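Side-chain contacts in endoglucanase (Mytilus edulis, PDB 1WC2), which hydrolyses internal beta-1,4-glucosidic linkages in cellulose and related beta-glucans, and also possesses expansin activity: residues Phe41-Asn44 against Ala45-Val49; Gly121-Lys124 against Tyr125-Leu129; Leu133-Arg137 against Ser138-Gly142. All blocks are in the same frame, centred on the assembly; numbering follows the deposited sequence.

Contact 1: residues Phe41-Asn44 against Ala45-Val49; sequences FGWN and AGSFV
A hydrated helical turn that leads into strand 49-53 is closed by Ser47, which folds back on the carbonyls of Trp43 and Asn44. Its hydroxyl sits beside its own backbone N (chi1 -72°), and from there OG donates to Trp43 O over 2.8 Å. The donor comes from above the carbonyl plane, and CB of Ser47 rests against the same oxygen. One residue on, Ser47 N donates to Asn44 O at 3.2 Å with a fairly straight N-H (159°). Where a regular helix would join residues four apart directly, two waters are inserted. Water 1 donates a hydrogen bond to Phe41 O and accepts one from Ala45 N, 3.0 Å from that nitrogen; water 2 bridges Gly42 O and Gly46 N in the same way, 2.7 Å from the carbonyl oxygen of Gly42. Replacing Ser47 by an alanine removes the hydroxyl, and Trp43 O would probably lose this donor, leaving the end of the turn freer to open. The Trp43 ring lies against the turn, with Asn44 OD1 over its centre, 3.8 Å above the plane. Both polar ends are held from outside, Trp43 NE1 by Gln175 and Asn44 ND2 by the carbonyl of Cys32. Val49 approaches the indole at its edge, CG1 standing 4.4 Å from CZ3 of Trp43, while its CG2 touches Asn44 O at 3.8 Å. Val49 begins strand 49-53, which runs antiparallel to strand 129-134, and its backbone bonds to Glu134 there. Its side chain also touches Thr100 of strand 94-100, the parallel neighbour, where the ring of Phe48 meets that of Phe97 with the planes inclined at about 60° and its backbone bonds to Met98.

Contact 2: residues Gly121-Lys124 against Tyr125-Leu129; sequences GHNK and YGYEL
The amide oxygen of Asn123 is gripped by two backbone N-H groups, those of Tyr125 and Tyr127, which reach it from opposite faces of its plane. The Asn123 side chain is folded over its own backbone, with CG set between N and the carbonyl carbon (chi1 64°), and this brings OD1 inside the bend. Tyr127 N donates the straighter bond, 3.1 Å to Asn123 OD1 with 164° at the hydrogen. The bond from Tyr125 N to OD1 is more bent and makes an Asx turn. The other end of the amide turns away from the loop into the protein, ND2 bonding to Trp112 O and Ser18 OG, so the whole group is fixed in rotation. The ring of Tyr127 meets the amide by an edge: CD1 lies 3.7 Å from Asn123 OD1, with the two planes 77° apart. Its hydroxyl reaches on to Glu149 and Gln2. Tyr125 swings out from the turn, its CG passing 3.8 Å from Lys124 C, and its ring meets that of Trp112. Lys124 stretches away in an extended chain to a salt bridge with Asp111. Backbone bonds close the loop: Gly126 N to Asn123 O and Asn123 N to Tyr127 O, each 3.0 Å. Past them, CB of Glu128 presses on Gly121 O at 3.2 Å; this buried carbonyl has no hydrogen-bond partner, though CA of Glu128 also makes a CH...O approach to it. Water 3 joins Gly121 N to Glu128 O, 2.9 Å from the nitrogen. Gly126 takes backbone angles that call for glycine, and with the Asn123-Tyr127 bond this makes the arrangement a type I turn with a G1 beta bulge (a beta-bulge loop), reinforced by the Asn123 side chain.

Contact 3: residues Leu133-Arg137 against Ser138-Gly142; sequences LENGR and SQVTG
Polar contacts centre on Asn135, whose amide clasps the backbone at Val140 and Thr141. OD1 accepts Val140 N at 2.9 Å and Thr141 N at 3.0 Å, while ND2 donates to Thr141 OG1 almost exactly within its own amide plane. With CG opposite the backbone N (chi1 -166°), the amide is carried across the bend to these residues, and both of its ends are held. A second side-chain amide, that of Gln139, takes part: OE1 accepts Arg137 N, in its carbonyl plane, at 3.0 Å, and NE2 bonds to the carbonyls of Ala45 and Ser47. The carboxylate of Glu134 also holds the turn, with Gly136 N meeting OE2 from above its plane. OE2 of Glu134 also bonds to ND1 of His23, and OE1 accepts from the backbone N of Asp24, the probable nucleophile. Among backbone bonds, Ser138 N to Asn135 O, 2.9 Å, closes a type I turn. The apolar pair is Leu133 and Val140, crossing at about a right angle with CB of Leu133 4.1 Å from CG2 of Val140. Strand 129-134 ends here, between the parallel strand 14-22 and the antiparallel strand 49-53; Leu133 and Val140 both touch Phe97 of strand 94-100.

How the contacts relate
All three contacts lie where loops meet strands of the double-psi beta-barrel. Contacts 1 and 3 touch, their centres 11 Å apart: Gln139 NE2 lies 2.9 Å from Ala45 O and 3.0 Å from Ser47 O, probably bonding to both. Contacts 2 and 3 have centres about 23 Å apart and sit at the two ends of strand 129-134, which carries Asp132, the probable proton donor. Contacts 1 and 2 lie on opposite sides of the chain's centre, 27 Å between centres. Contact 3 comes nearest the probable catalytic pair, Asp24 and Asp132, with Glu134 about 4 Å from Asp24 between side chains; Val49 of contact 1 and Asn123 of contact 2 each stand about 9 Å from Asp132.

Contact 1: residues Phe41-Asn44 against Ala45-Val49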
ATOM      1  N   PHE A  41     -14.757   3.859  -8.905  1.00 10.75           N
ATOM      2  CA  PHE A  41     -16.050   3.849  -8.222  1.00 11.42           C
ATOM      3  C   PHE A  41     -16.104   5.038  -7.264  1.00 11.88           C
ATOM      4  O   PHE A  41     -15.116   5.756  -7.084  1.00 12.60           O
ATOM      5  CB  PHE A  41     -16.259   2.535  -7.452  1.00 11.25           C
ATOM      6  CG  PHE A  41     -16.436   1.335  -8.340  1.00 10.44           C
ATOM      7  CD1 PHE A  41     -15.599   0.231  -8.225  1.00  9.84           C
ATOM      8  CD2 PHE A  41     -17.441   1.314  -9.304  1.00 11.18           C
ATOM      9  CE1 PHE A  41     -15.776  -0.854  -9.042  1.00 10.35           C
ATOM     10  CE2 PHE A  41     -17.605   0.225 -10.121  1.00 11.68           C
ATOM     11  CZ  PHE A  41     -16.772  -0.855  -9.996  1.00 10.67           C
ATOM     12  N   GLY A  42     -17.266   5.258  -6.652  1.00 12.49           N
ATOM     13  CA  GLY A  42     -17.438   6.351  -5.714  1.00 12.76           C
ATOM     14  C   GLY A  42     -16.665   6.180  -4.414  1.00 12.35           C
ATOM     15  O   GLY A  42     -16.335   7.178  -3.779  1.00 13.15           O
ATOM     16  N   TRP A  43     -16.387   4.932  -4.024  1.00 12.18           N
ATOM     17  CA  TRP A  43     -15.759   4.623  -2.731  1.00 11.70           C
ATOM     18  C   TRP A  43     -14.237   4.740  -2.680  1.00 10.94           C
ATOM     19  O   TRP A  43     -13.655   4.870  -1.596  1.00 10.94           O
ATOM     20  CB  TRP A  43     -16.189   3.227  -2.216  1.00 12.09           C
ATOM     21  CG  TRP A  43     -15.995   2.042  -3.159  1.00 12.41           C
ATOM     22  CD1 TRP A  43     -16.946   1.481  -3.970  1.00 12.16           C
ATOM     23  CD2 TRP A  43     -14.824   1.234  -3.313  1.00 11.44           C
ATOM     24  NE1 TRP A  43     -16.427   0.404  -4.641  1.00 12.11           N
ATOM     25  CE2 TRP A  43     -15.121   0.235  -4.273  1.00 11.66           C
ATOM     26  CE3 TRP A  43     -13.531   1.277  -2.776  1.00 11.77           C
ATOM     27  CZ2 TRP A  43     -14.202  -0.716  -4.670  1.00 12.25           C
ATOM     28  CZ3 TRP A  43     -12.617   0.329  -3.169  1.00 11.61           C
ATOM     29  CH2 TRP A  43     -12.947  -0.646  -4.129  1.00 12.25           C
ATOM     30  N   ASN A  44     -13.575   4.723  -3.832  1.00 10.29           N
ATOM     31  CA  ASN A  44     -12.116   4.591  -3.805  1.00  9.63           C
ATOM     32  C   ASN A  44     -11.436   5.818  -3.160  1.00  9.49           C
ATOM     33  O   ASN A  44     -10.471   5.689  -2.410  1.00  9.75           O
ATOM     34  CB  ASN A  44     -11.490   4.436  -5.213  1.00 10.19           C
ATOM     35  CG  ASN A  44     -12.123   3.352  -6.080  1.00 10.16           C
ATOM     36  OD1 ASN A  44     -13.341   3.249  -6.195  1.00 11.40           O
ATOM     37  ND2 ASN A  44     -11.278   2.605  -6.790  1.00 11.19           N
ATOM     38  N   ALA A  45     -11.918   7.012  -3.494  1.00  9.97           N
ATOM     39  CA  ALA A  45     -11.205   8.243  -3.149  1.00  9.82           C
ATOM     40  C   ALA A  45     -11.034   8.467  -1.648  1.00  9.48           C
ATOM     41  O   ALA A  45     -10.030   9.049  -1.224  1.00  9.47           O
ATOM     42  CB  ALA A  45     -11.898   9.464  -3.779  1.00  9.96           C
ATOM     43  N   GLY A  46     -12.021   8.021  -0.857  1.00  9.07           N
ATOM     44  CA  GLY A  46     -12.038   8.248   0.570  1.00  9.27           C
ATOM     45  C   GLY A  46     -11.665   7.010   1.369  1.00  8.60           C
ATOM     46  O   GLY A  46     -11.686   7.056   2.592  1.00 10.37           O
ATOM     47  N   SER A  47     -11.316   5.901   0.703  1.00  8.25           N
ATOM     48  CA  SER A  47     -10.973   4.648   1.394  1.00  7.83           C
ATOM     49  C   SER A  47      -9.484   4.529   1.699  1.00  7.21           C
ATOM     50  O   SER A  47      -8.663   5.274   1.153  1.00  7.86           O
ATOM     51  CB  SER A  47     -11.377   3.458   0.529  1.00  8.62           C
ATOM     52  OG  SER A  47     -12.786   3.316   0.503  1.00 10.77           O
ATOM     53  N   PHE A  48      -9.157   3.598   2.600  1.00  6.92           N
ATOM     54  CA  PHE A  48      -7.787   3.173   2.851  1.00  6.72           C
ATOM     55  C   PHE A  48      -7.427   2.127   1.784  1.00  6.69           C
ATOM     56  O   PHE A  48      -7.699   0.925   1.924  1.00  6.90           O
ATOM     57  CB  PHE A  48      -7.630   2.627   4.276  1.00  6.89           C
ATOM     58  CG  PHE A  48      -7.644   3.693   5.367  1.00  7.50           C
ATOM     59  CD1 PHE A  48      -8.346   3.480   6.548  1.00  9.02           C
ATOM     60  CD2 PHE A  48      -6.905   4.874   5.240  1.00  8.59           C
ATOM     61  CE1 PHE A  48      -8.342   4.440   7.573  1.00  9.01           C
ATOM     62  CE2 PHE A  48      -6.904   5.826   6.267  1.00  9.39           C
ATOM     63  CZ  PHE A  48      -7.614   5.595   7.435  1.00  9.83           C
ATOM     64  N   VAL A  49      -6.860   2.634   0.687  1.00  6.76           N
ATOM     65  CA  VAL A  49      -6.408   1.830  -0.439  1.00  6.97           C
ATOM     66  C   VAL A  49      -4.977   2.195  -0.797  1.00  6.37           C
ATOM     67  O   VAL A  49      -4.485   3.268  -0.435  1.00  6.91           O
ATOM     68  CB  VAL A  49      -7.357   1.967  -1.669  1.00  7.48           C
ATOM     69  CG1 VAL A  49      -8.747   1.406  -1.328  1.00  8.25           C
ATOM     70  CG2 VAL A  49      -7.440   3.414  -2.178  1.00  8.40           C
TER
HETATM   71  O   HOH W   1     -13.351   7.501  -6.052  1.00 15.57           O
HETATM   72  O   HOH W   2     -14.833   7.921  -1.606  1.00 16.33           O

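Contact 2: residues Gly121-Lys124 against Tyr125-Leu129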
ATOM      1  N   GLY A 121      13.740  -8.975  -1.533  1.00  7.65           N
ATOM      2  CA  GLY A 121      14.402  -7.885  -2.231  1.00  7.33           C
ATOM      3  C   GLY A 121      14.399  -6.587  -1.449  1.00  6.55           C
ATOM      4  O   GLY A 121      14.073  -6.569  -0.269  1.00  7.38           O
ATOM      5  N   HIS A 122      14.748  -5.487  -2.114  1.00  6.55           N
ATOM      6  CA  HIS A 122      14.849  -4.201  -1.426  1.00  6.69           C
ATOM      7  C   HIS A 122      14.662  -3.059  -2.414  1.00  6.33           C
ATOM      8  O   HIS A 122      15.116  -3.133  -3.563  1.00  7.90           O
ATOM      9  CB  HIS A 122      16.217  -4.083  -0.701  1.00  7.96           C
ATOM     10  CG  HIS A 122      17.377  -4.231  -1.642  0.55  9.63           C
ATOM     11  ND1 HIS A 122      17.885  -5.462  -2.004  0.55 10.96           N
ATOM     12  CD2 HIS A 122      18.052  -3.316  -2.379  0.55 11.94           C
ATOM     13  CE1 HIS A 122      18.839  -5.295  -2.905  0.55 13.31           C
ATOM     14  NE2 HIS A 122      18.970  -4.002  -3.139  0.55 14.01           N
ATOM     15  N   ASN A 123      14.002  -1.999  -1.962  1.00  5.55           N
ATOM     16  CA  ASN A 123      14.095  -0.714  -2.650  1.00  5.36           C
ATOM     17  C   ASN A 123      15.385   0.016  -2.236  1.00  5.59           C
ATOM     18  O   ASN A 123      16.217  -0.553  -1.531  1.00  5.88           O
ATOM     19  CB  ASN A 123      12.814   0.127  -2.487  1.00  5.22           C
ATOM     20  CG  ASN A 123      12.512   0.536  -1.056  1.00  5.17           C
ATOM     21  OD1 ASN A 123      13.396   0.562  -0.185  1.00  5.44           O
ATOM     22  ND2 ASN A 123      11.248   0.900  -0.818  1.00  5.70           N
ATOM     23  N   LYS A 124      15.580   1.260  -2.671  1.00  6.13           N
ATOM     24  CA  LYS A 124      16.856   1.946  -2.411  1.00  6.41           C
ATOM     25  C   LYS A 124      17.053   2.305  -0.936  1.00  6.30           C
ATOM     26  O   LYS A 124      18.169   2.628  -0.534  1.00  7.24           O
ATOM     27  CB  LYS A 124      17.010   3.171  -3.315  1.00  6.87           C
ATOM     28  CG  LYS A 124      17.106   2.835  -4.789  1.00  7.83           C
ATOM     29  CD  LYS A 124      17.581   4.009  -5.626  1.00  9.40           C
ATOM     30  CE  LYS A 124      17.412   3.742  -7.115  1.00 10.20           C
ATOM     31  NZ  LYS A 124      17.717   4.915  -7.973  1.00 12.31           N
ATOM     32  N   TYR A 125      15.999   2.203  -0.133  1.00  6.30           N
ATOM     33  CA  TYR A 125      16.063   2.440   1.299  1.00  6.70           C
ATOM     34  C   TYR A 125      16.045   1.136   2.127  1.00  6.35           C
ATOM     35  O   TYR A 125      16.039   1.188   3.358  1.00  7.70           O
ATOM     36  CB  TYR A 125      14.931   3.383   1.703  1.00  7.18           C
ATOM     37  CG  TYR A 125      15.103   4.784   1.139  1.00  7.90           C
ATOM     38  CD1 TYR A 125      14.353   5.205   0.067  1.00  8.32           C
ATOM     39  CD2 TYR A 125      16.034   5.682   1.677  1.00  8.46           C
ATOM     40  CE1 TYR A 125      14.497   6.498  -0.446  1.00  9.76           C
ATOM     41  CE2 TYR A 125      16.186   6.982   1.161  1.00  9.03           C
ATOM     42  CZ  TYR A 125      15.403   7.374   0.124  1.00  9.12           C
ATOM     43  OH  TYR A 125      15.543   8.654  -0.391  1.00 11.99           O
ATOM     44  N   GLY A 126      16.034  -0.021   1.446  1.00  6.00           N
ATOM     45  CA  GLY A 126      16.195  -1.327   2.078  1.00  6.30           C
ATOM     46  C   GLY A 126      14.937  -2.158   2.299  1.00  5.78           C
ATOM     47  O   GLY A 126      15.040  -3.252   2.846  1.00  6.51           O
ATOM     48  N   TYR A 127      13.766  -1.675   1.896  1.00  5.47           N
ATOM     49  CA  TYR A 127      12.500  -2.330   2.252  1.00  5.46           C
ATOM     50  C   TYR A 127      12.035  -3.339   1.204  1.00  5.38           C
ATOM     51  O   TYR A 127      12.037  -3.032   0.006  1.00  5.14           O
ATOM     52  CB  TYR A 127      11.397  -1.284   2.473  1.00  5.15           C
ATOM     53  CG  TYR A 127      11.720  -0.314   3.591  1.00  5.46           C
ATOM     54  CD1 TYR A 127      12.320   0.908   3.327  1.00  5.23           C
ATOM     55  CD2 TYR A 127      11.471  -0.638   4.918  1.00  5.65           C
ATOM     56  CE1 TYR A 127      12.665   1.788   4.355  1.00  5.89           C
ATOM     57  CE2 TYR A 127      11.803   0.231   5.957  1.00  5.88           C
ATOM     58  CZ  TYR A 127      12.394   1.455   5.666  1.00  6.30           C
ATOM     59  OH  TYR A 127      12.761   2.349   6.651  1.00  6.94           O
ATOM     60  N   GLU A 128      11.604  -4.527   1.662  1.00  5.76           N
ATOM     61  CA  GLU A 128      11.157  -5.580   0.732  1.00  6.13           C
ATOM     62  C   GLU A 128       9.760  -5.328   0.157  1.00  5.83           C
ATOM     63  O   GLU A 128       9.405  -6.003  -0.807  1.00  6.23           O
ATOM     64  CB  GLU A 128      11.300  -7.019   1.300  1.00  7.58           C
ATOM     65  CG  GLU A 128      10.356  -7.404   2.416  1.00  9.51           C
ATOM     66  CD  GLU A 128      10.518  -8.868   2.860  1.00 10.81           C
ATOM     67  OE1 GLU A 128      11.077  -9.710   2.125  1.00 11.68           O
ATOM     68  OE2 GLU A 128      10.108  -9.213   3.981  1.00 12.24           O
ATOM     69  N   LEU A 129       8.989  -4.395   0.739  1.00  5.74           N
ATOM     70  CA  LEU A 129       7.662  -4.003   0.243  1.00  5.64           C
ATOM     71  C   LEU A 129       7.538  -2.481   0.356  1.00  5.49           C
ATOM     72  O   LEU A 129       8.028  -1.887   1.325  1.00  5.72           O
ATOM     73  CB  LEU A 129       6.553  -4.676   1.077  1.00  5.98           C
ATOM     74  CG  LEU A 129       5.105  -4.285   0.750  1.00  6.49           C
ATOM     75  CD1 LEU A 129       4.725  -4.670  -0.677  1.00  7.13           C
ATOM     76  CD2 LEU A 129       4.146  -4.929   1.755  1.00  7.68           C
TER
HETATM   77  O   HOH W   3      11.114  -7.986  -2.071  1.00  7.03           O

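Contact 3: residues Leu133-Arg137 against Ser138-Gly142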
ATOM      1  N   LEU A 133       0.101   5.103  -0.523  1.00  6.32           N
ATOM      2  CA  LEU A 133      -1.178   5.178   0.176  1.00  6.73           C
ATOM      3  C   LEU A 133      -2.016   6.336  -0.359  1.00  7.02           C
ATOM      4  O   LEU A 133      -1.585   7.487  -0.333  1.00  7.58           O
ATOM      5  CB  LEU A 133      -0.948   5.382   1.685  1.00  6.97           C
ATOM      6  CG  LEU A 133       0.049   4.429   2.374  1.00  7.54           C
ATOM      7  CD1 LEU A 133       0.202   4.777   3.853  1.00  9.13           C
ATOM      8  CD2 LEU A 133      -0.374   2.995   2.191  1.00  8.76           C
ATOM      9  N   GLU A 134      -3.220   6.039  -0.834  1.00  7.13           N
ATOM     10  CA  GLU A 134      -4.081   7.109  -1.320  1.00  7.57           C
ATOM     11  C   GLU A 134      -4.380   8.129  -0.218  1.00  7.75           C
ATOM     12  O   GLU A 134      -4.824   7.762   0.875  1.00  7.53           O
ATOM     13  CB  GLU A 134      -5.369   6.535  -1.891  1.00  7.88           C
ATOM     14  CG  GLU A 134      -6.363   7.586  -2.386  1.00  8.17           C
ATOM     15  CD  GLU A 134      -5.821   8.519  -3.487  1.00  8.36           C
ATOM     16  OE1 GLU A 134      -5.174   8.026  -4.446  1.00  9.18           O
ATOM     17  OE2 GLU A 134      -6.032   9.751  -3.401  1.00  9.54           O
ATOM     18  N   ASN A 135      -4.170   9.413  -0.531  1.00  7.79           N
ATOM     19  CA  ASN A 135      -4.254  10.506   0.450  1.00  8.22           C
ATOM     20  C   ASN A 135      -4.884  11.792  -0.097  1.00  8.44           C
ATOM     21  O   ASN A 135      -4.753  12.866   0.506  1.00  9.20           O
ATOM     22  CB  ASN A 135      -2.882  10.823   1.043  1.00  8.45           C
ATOM     23  CG  ASN A 135      -2.978  11.690   2.300  1.00  8.45           C
ATOM     24  OD1 ASN A 135      -3.727  11.364   3.230  1.00  8.61           O
ATOM     25  ND2 ASN A 135      -2.237  12.797   2.328  1.00  9.78           N
ATOM     26  N   GLY A 136      -5.584  11.667  -1.216  1.00  8.65           N
ATOM     27  CA  GLY A 136      -6.181  12.840  -1.842  1.00  9.08           C
ATOM     28  C   GLY A 136      -7.231  13.528  -0.978  1.00  9.47           C
ATOM     29  O   GLY A 136      -7.529  14.707  -1.189  1.00 11.19           O
ATOM     30  N   ARG A 137      -7.802  12.803  -0.008  1.00  8.95           N
ATOM     31  CA  ARG A 137      -8.773  13.362   0.934  1.00  9.36           C
ATOM     32  C   ARG A 137      -8.207  13.457   2.355  1.00  9.42           C
ATOM     33  O   ARG A 137      -8.957  13.600   3.320  1.00  9.44           O
ATOM     34  CB  ARG A 137     -10.079  12.557   0.870  1.00  9.66           C
ATOM     35  CG  ARG A 137     -10.785  12.732  -0.475  1.00 10.73           C
ATOM     36  CD  ARG A 137     -11.999  11.872  -0.651  1.00 10.46           C
ATOM     37  NE  ARG A 137     -13.101  12.286   0.222  1.00 11.26           N
ATOM     38  CZ  ARG A 137     -13.990  13.238  -0.054  1.00 11.42           C
ATOM     39  NH1 ARG A 137     -13.935  13.909  -1.190  1.00 12.17           N
ATOM     40  NH2 ARG A 137     -14.948  13.513   0.819  1.00 11.09           N
ATOM     41  N   SER A 138      -6.873  13.385   2.462  1.00  9.21           N
ATOM     42  CA  SER A 138      -6.146  13.501   3.721  1.00  9.46           C
ATOM     43  C   SER A 138      -6.518  12.396   4.720  1.00  8.61           C
ATOM     44  O   SER A 138      -6.347  12.559   5.930  1.00  9.67           O
ATOM     45  CB  SER A 138      -6.313  14.909   4.336  1.00  9.58           C
ATOM     46  OG  SER A 138      -5.802  15.911   3.467  1.00 11.05           O
ATOM     47  N   GLN A 139      -6.960  11.251   4.208  1.00  8.57           N
ATOM     48  CA  GLN A 139      -7.290  10.140   5.103  1.00  8.62           C
ATOM     49  C   GLN A 139      -6.067   9.620   5.876  1.00  8.42           C
ATOM     50  O   GLN A 139      -6.197   9.110   7.000  1.00  8.65           O
ATOM     51  CB  GLN A 139      -7.993   9.002   4.363  1.00  8.51           C
ATOM     52  CG  GLN A 139      -7.264   8.415   3.132  1.00  8.71           C
ATOM     53  CD  GLN A 139      -7.721   9.055   1.817  1.00  8.61           C
ATOM     54  OE1 GLN A 139      -7.555  10.262   1.609  1.00  8.84           O
ATOM     55  NE2 GLN A 139      -8.310   8.256   0.942  1.00  8.03           N
ATOM     56  N   VAL A 140      -4.884   9.730   5.272  1.00  8.00           N
ATOM     57  CA  VAL A 140      -3.652   9.278   5.918  1.00  8.18           C
ATOM     58  C   VAL A 140      -2.973  10.415   6.693  1.00  8.36           C
ATOM     59  O   VAL A 140      -2.684  10.264   7.868  1.00  8.87           O
ATOM     60  CB  VAL A 140      -2.687   8.585   4.919  1.00  8.43           C
ATOM     61  CG1 VAL A 140      -1.425   8.092   5.627  1.00  8.33           C
ATOM     62  CG2 VAL A 140      -3.395   7.415   4.227  1.00  8.95           C
ATOM     63  N   THR A 141      -2.738  11.575   6.065  1.00  8.75           N
ATOM     64  CA  THR A 141      -2.102  12.688   6.785  1.00  9.65           C
ATOM     65  C   THR A 141      -2.985  13.254   7.905  1.00  9.35           C
ATOM     66  O   THR A 141      -2.458  13.816   8.854  1.00 10.52           O
ATOM     67  CB  THR A 141      -1.675  13.822   5.863  1.00 10.28           C
ATOM     68  OG1 THR A 141      -2.720  14.107   4.923  1.00 10.41           O
ATOM     69  CG2 THR A 141      -0.438  13.436   5.037  1.00 11.22           C
ATOM     70  N   GLY A 142      -4.306  13.072   7.827  1.00  9.33           N
ATOM     71  CA  GLY A 142      -5.204  13.483   8.895  1.00  9.64           C
ATOM     72  C   GLY A 142      -4.927  12.764  10.210  1.00  9.58           C
ATOM     73  O   GLY A 142      -5.243  13.292  11.285  1.00  9.65           O
TER